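PDB 4BJT: Dna-binding protein RAP1 from Saccharomyces cerevisiae, which binds DNA as a repressor/activator site-binding protein and binds the telomere-associated protein Rif1 through its C-terminal domain. Local coordinates for residues C[89-101]-C[110-122]. Sequence-based numbering, arbitrary orientation.
Sequences RQFMDKLHEVISG and KLVQDLCDETGIR
The ring of Phe91 meets segment 110-122 with its edge: Thr119 O lies in the ring plane, 3.9 Å from Phe91 CE1, and Ile121 CD1 approaches Phe91 CZ near the same plane. Phe82 and Phe144 add edge-to-face ring contacts. The two helices run roughly antiparallel (148°), their axes 9.9 Å apart, with knobs-into-holes packing from both sides. Val98 enters among Asp114, Leu115, Glu118 and Thr119; with CG1 anti to its backbone N (chi1 172°), that branch reaches Leu115 CD2 at 3.7 Å while CG2 lies against Glu118 CB. In return Thr119 sits among Phe91, Lys94, Leu95 and Val98. Thr119 OG1 donates to Leu115 O at 2.6 Å, in the carbonyl plane, and Ile121 N shares that acceptor. Lys94 crosses Glu118 at about a right angle, NZ 4.0 Å from Glu118 OE1, beyond salt-bridge range; NZ instead forms a long salt bridge with Glu97. An alanine here would keep only CB against Thr119 CG2 and would probably leave Glu118 without its nearby positive charge. Leu95 CD1 touches Leu115 CD2 at 3.6 Å. Ile99, and Ile121 in the turn after the second helix, touch helix 140-150; Leu115 touches helix 123-132, while Leu111 also packs against the bound peptide.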
loop_
_atom_site.group_PDB
_atom_site.type_symbol
_atom_site.label_atom_id
_atom_site.label_comp_id
_atom_site.label_asym_id
_atom_site.label_seq_id
_atom_site.Cartn_x
_atom_site.Cartn_y
_atom_site.Cartn_z
ATOM N N ARG C 89 0.497 5.174 16.205
ATOM C CA ARG C 89 0.340 3.794 16.647
ATOM C C ARG C 89 -1.149 3.408 16.709
ATOM O O ARG C 89 -1.506 2.304 16.309
ATOM C CB ARG C 89 1.034 3.583 17.999
ATOM C CG ARG C 89 0.974 2.153 18.492
ATOM C CD ARG C 89 1.680 2.013 19.808
ATOM N NE ARG C 89 3.136 2.133 19.692
ATOM C CZ ARG C 89 3.974 1.135 19.381
ATOM N NH1 ARG C 89 3.510 -0.074 19.115
ATOM N NH2 ARG C 89 5.278 1.353 19.318
ATOM N N GLN C 90 -2.003 4.294 17.208
ATOM C CA GLN C 90 -3.422 3.978 17.327
ATOM C C GLN C 90 -4.032 3.742 15.947
ATOM O O GLN C 90 -4.794 2.786 15.750
ATOM C CB GLN C 90 -4.176 5.044 18.100
ATOM C CG GLN C 90 -5.577 4.566 18.471
ATOM C CD GLN C 90 -6.287 5.569 19.339
ATOM O OE1 GLN C 90 -6.319 6.742 19.015
ATOM N NE2 GLN C 90 -6.763 5.157 20.518
ATOM N N PHE C 91 -3.688 4.601 14.975
ATOM C CA PHE C 91 -4.148 4.425 13.597
ATOM C C PHE C 91 -3.659 3.095 13.038
ATOM O O PHE C 91 -4.441 2.329 12.476
ATOM C CB PHE C 91 -3.669 5.586 12.712
ATOM C CG PHE C 91 -3.774 5.324 11.224
ATOM C CD1 PHE C 91 -5.001 5.392 10.570
ATOM C CD2 PHE C 91 -2.658 5.002 10.487
ATOM C CE1 PHE C 91 -5.098 5.129 9.204
ATOM C CE2 PHE C 91 -2.760 4.713 9.130
ATOM C CZ PHE C 91 -3.975 4.828 8.485
ATOM N N MET C 92 -2.375 2.793 13.208
ATOM C CA MET C 92 -1.788 1.579 12.641
ATOM C C MET C 92 -2.422 0.346 13.261
ATOM O O MET C 92 -2.649 -0.636 12.563
ATOM C CB MET C 92 -0.262 1.531 12.852
ATOM C CG MET C 92 0.489 2.625 12.134
ATOM S SD MET C 92 0.274 2.635 10.320
ATOM C CE MET C 92 0.759 1.047 9.911
ATOM N N ASP C 93 -2.710 0.374 14.543
ATOM C CA ASP C 93 -3.317 -0.766 15.193
ATOM C C ASP C 93 -4.767 -0.973 14.706
ATOM O O ASP C 93 -5.164 -2.122 14.507
ATOM C CB ASP C 93 -3.197 -0.656 16.717
ATOM C CG ASP C 93 -1.750 -0.774 17.221
ATOM O OD1 ASP C 93 -0.850 -1.057 16.410
ATOM O OD2 ASP C 93 -1.501 -0.448 18.390
ATOM N N LYS C 94 -5.527 0.113 14.416
ATOM C CA LYS C 94 -6.873 -0.037 13.838
ATOM C C LYS C 94 -6.772 -0.584 12.413
ATOM O O LYS C 94 -7.564 -1.439 12.028
ATOM C CB LYS C 94 -7.659 1.282 13.859
ATOM C CG LYS C 94 -9.127 1.116 13.539
ATOM C CD LYS C 94 -9.869 0.366 14.649
ATOM C CE LYS C 94 -11.316 0.140 14.332
ATOM N NZ LYS C 94 -12.090 -0.298 15.539
ATOM N N LEU C 95 -5.796 -0.097 11.648
ATOM C CA LEU C 95 -5.561 -0.555 10.278
ATOM C C LEU C 95 -5.304 -2.063 10.307
ATOM O O LEU C 95 -5.905 -2.795 9.526
ATOM C CB LEU C 95 -4.397 0.213 9.660
ATOM C CG LEU C 95 -3.987 -0.236 8.252
ATOM C CD1 LEU C 95 -5.106 0.048 7.242
ATOM C CD2 LEU C 95 -2.738 0.462 7.821
ATOM N N HIS C 96 -4.440 -2.533 11.243
ATOM C CA HIS C 96 -4.155 -3.973 11.405
ATOM C C HIS C 96 -5.444 -4.761 11.635
ATOM O O HIS C 96 -5.639 -5.804 11.014
ATOM C CB HIS C 96 -3.190 -4.212 12.582
ATOM C CG HIS C 96 -2.872 -5.659 12.823
ATOM N ND1 HIS C 96 -3.533 -6.396 13.799
ATOM C CD2 HIS C 96 -2.008 -6.471 12.176
ATOM C CE1 HIS C 96 -3.021 -7.618 13.735
ATOM N NE2 HIS C 96 -2.105 -7.710 12.770
ATOM N N GLU C 97 -6.313 -4.273 12.517
ATOM C CA GLU C 97 -7.596 -4.923 12.823
ATOM C C GLU C 97 -8.489 -5.032 11.558
ATOM O O GLU C 97 -9.022 -6.117 11.275
ATOM C CB GLU C 97 -8.302 -4.164 13.962
ATOM C CG GLU C 97 -9.560 -4.803 14.513
ATOM C CD GLU C 97 -10.260 -3.977 15.581
ATOM O OE1 GLU C 97 -9.626 -3.058 16.150
ATOM O OE2 GLU C 97 -11.447 -4.264 15.862
ATOM N N VAL C 98 -8.554 -3.972 10.737
ATOM C CA VAL C 98 -9.363 -4.007 9.509
ATOM C C VAL C 98 -8.810 -5.012 8.513
ATOM O O VAL C 98 -9.551 -5.882 8.031
ATOM C CB VAL C 98 -9.450 -2.610 8.841
ATOM C CG1 VAL C 98 -10.127 -2.697 7.464
ATOM C CG2 VAL C 98 -10.198 -1.624 9.733
ATOM N N ILE C 99 -7.518 -4.883 8.189
ATOM C CA ILE C 99 -6.920 -5.728 7.150
ATOM C C ILE C 99 -6.755 -7.186 7.583
ATOM O O ILE C 99 -6.534 -8.022 6.697
ATOM C CB ILE C 99 -5.616 -5.149 6.559
ATOM C CG1 ILE C 99 -4.460 -5.184 7.581
ATOM C CG2 ILE C 99 -5.857 -3.740 5.951
ATOM C CD1 ILE C 99 -3.224 -4.619 7.096
ATOM N N SER C 100 -6.918 -7.512 8.889
ATOM C CA SER C 100 -6.881 -8.888 9.405
ATOM C C SER C 100 -8.249 -9.592 9.250
ATOM O O SER C 100 -8.372 -10.776 9.568
ATOM C CB SER C 100 -6.474 -8.897 10.880
ATOM O OG SER C 100 -5.111 -8.523 10.998
ATOM N N GLY C 101 -9.264 -8.860 8.798
ATOM C CA GLY C 101 -10.595 -9.398 8.583
ATOM C C GLY C 101 -10.648 -10.379 7.431
ATOM O O GLY C 101 -9.716 -10.478 6.632
ATOM N N LYS C 110 -15.900 -4.097 -0.134
ATOM C CA LYS C 110 -16.165 -4.188 1.307
ATOM C C LYS C 110 -14.945 -3.677 2.104
ATOM O O LYS C 110 -15.106 -2.967 3.099
ATOM C CB LYS C 110 -16.439 -5.629 1.716
ATOM C CG LYS C 110 -16.896 -5.772 3.167
ATOM C CD LYS C 110 -16.939 -7.241 3.587
ATOM C CE LYS C 110 -17.568 -7.505 4.942
ATOM N NZ LYS C 110 -17.299 -6.444 5.956
ATOM N N LEU C 111 -13.747 -4.074 1.675
ATOM C CA LEU C 111 -12.526 -3.630 2.348
ATOM C C LEU C 111 -12.441 -2.092 2.332
ATOM O O LEU C 111 -12.162 -1.459 3.354
ATOM C CB LEU C 111 -11.296 -4.257 1.660
ATOM C CG LEU C 111 -9.941 -3.700 2.091
ATOM C CD1 LEU C 111 -9.688 -3.947 3.555
ATOM C CD2 LEU C 111 -8.856 -4.312 1.296
ATOM N N VAL C 112 -12.619 -1.510 1.140
ATOM C CA VAL C 112 -12.573 -0.067 0.944
ATOM C C VAL C 112 -13.607 0.620 1.841
ATOM O O VAL C 112 -13.305 1.659 2.452
ATOM C CB VAL C 112 -12.715 0.267 -0.561
ATOM C CG1 VAL C 112 -13.064 1.716 -0.810
ATOM C CG2 VAL C 112 -11.431 -0.118 -1.311
ATOM N N GLN C 113 -14.816 0.034 1.967
ATOM C CA GLN C 113 -15.818 0.612 2.860
ATOM C C GLN C 113 -15.386 0.557 4.324
ATOM O O GLN C 113 -15.539 1.528 5.056
ATOM C CB GLN C 113 -17.180 -0.093 2.684
ATOM C CG GLN C 113 -18.321 0.575 3.450
ATOM C CD GLN C 113 -18.599 1.957 2.913
ATOM O OE1 GLN C 113 -18.858 2.129 1.726
ATOM N NE2 GLN C 113 -18.474 2.982 3.742
ATOM N N ASP C 114 -14.792 -0.555 4.749
ATOM C CA ASP C 114 -14.341 -0.697 6.130
ATOM C C ASP C 114 -13.152 0.239 6.433
ATOM O O ASP C 114 -13.087 0.833 7.519
ATOM C CB ASP C 114 -13.972 -2.152 6.416
ATOM C CG ASP C 114 -15.134 -3.133 6.274
ATOM O OD1 ASP C 114 -16.304 -2.682 6.292
ATOM O OD2 ASP C 114 -14.872 -4.337 6.085
ATOM N N LEU C 115 -12.269 0.453 5.449
ATOM C CA LEU C 115 -11.133 1.380 5.638
ATOM C C LEU C 115 -11.614 2.827 5.768
ATOM O O LEU C 115 -10.964 3.661 6.416
ATOM C CB LEU C 115 -10.153 1.264 4.473
ATOM C CG LEU C 115 -9.343 -0.039 4.445
ATOM C CD1 LEU C 115 -8.666 -0.218 3.096
ATOM C CD2 LEU C 115 -8.302 -0.081 5.586
ATOM N N CYS C 116 -12.739 3.138 5.146
ATOM C CA CYS C 116 -13.374 4.444 5.254
ATOM C C CYS C 116 -14.033 4.590 6.651
ATOM O O CYS C 116 -13.724 5.525 7.401
ATOM C CB CYS C 116 -14.386 4.573 4.120
ATOM S SG CYS C 116 -15.494 5.982 4.261
ATOM N N ASP C 117 -14.869 3.621 7.021
ATOM C CA ASP C 117 -15.640 3.675 8.269
ATOM C C ASP C 117 -14.848 3.536 9.534
ATOM O O ASP C 117 -15.221 4.144 10.540
ATOM C CB ASP C 117 -16.729 2.573 8.273
ATOM C CG ASP C 117 -17.784 2.724 7.194
ATOM O OD1 ASP C 117 -17.910 3.837 6.633
ATOM O OD2 ASP C 117 -18.474 1.727 6.899
ATOM N N GLU C 118 -13.781 2.712 9.526
ATOM C CA GLU C 118 -13.015 2.425 10.737
ATOM C C GLU C 118 -11.726 3.196 10.884
ATOM O O GLU C 118 -11.317 3.461 12.015
ATOM C CB GLU C 118 -12.734 0.925 10.826
ATOM C CG GLU C 118 -14.026 0.123 10.933
ATOM C CD GLU C 118 -13.808 -1.369 11.009
ATOM O OE1 GLU C 118 -13.224 -1.839 12.013
ATOM O OE2 GLU C 118 -14.179 -2.066 10.038
ATOM N N THR C 119 -11.055 3.508 9.770
ATOM C CA THR C 119 -9.764 4.202 9.795
ATOM C C THR C 119 -9.790 5.593 9.142
ATOM O O THR C 119 -8.779 6.268 9.232
ATOM C CB THR C 119 -8.648 3.328 9.180
ATOM O OG1 THR C 119 -9.097 2.734 7.980
ATOM C CG2 THR C 119 -8.192 2.222 10.095
ATOM N N GLY C 120 -10.885 6.005 8.499
ATOM C CA GLY C 120 -10.943 7.343 7.922
ATOM C C GLY C 120 -10.089 7.537 6.690
ATOM O O GLY C 120 -9.682 8.664 6.403
ATOM N N ILE C 121 -9.833 6.477 5.932
ATOM C CA ILE C 121 -9.098 6.585 4.670
ATOM C C ILE C 121 -10.135 6.762 3.563
ATOM O O ILE C 121 -11.077 5.970 3.485
ATOM C CB ILE C 121 -8.229 5.350 4.411
ATOM C CG1 ILE C 121 -7.245 5.078 5.588
ATOM C CG2 ILE C 121 -7.471 5.509 3.072
ATOM C CD1 ILE C 121 -6.743 3.663 5.601
ATOM N N ARG C 122 -9.990 7.797 2.715
ATOM C CA ARG C 122 -10.975 8.028 1.651
ATOM C C ARG C 122 -10.974 6.873 0.652
ATOM O O ARG C 122 -9.932 6.302 0.363
ATOM C CB ARG C 122 -10.747 9.367 0.959
ATOM C CG ARG C 122 -11.078 10.536 1.890
ATOM C CD ARG C 122 -10.918 11.867 1.209
ATOM N NE ARG C 122 -11.108 12.986 2.134
ATOM C CZ ARG C 122 -12.271 13.503 2.514
ATOM N NH1 ARG C 122 -13.416 13.026 2.025
ATOM N NH2 ARG C 122 -12.302 14.524 3.362
#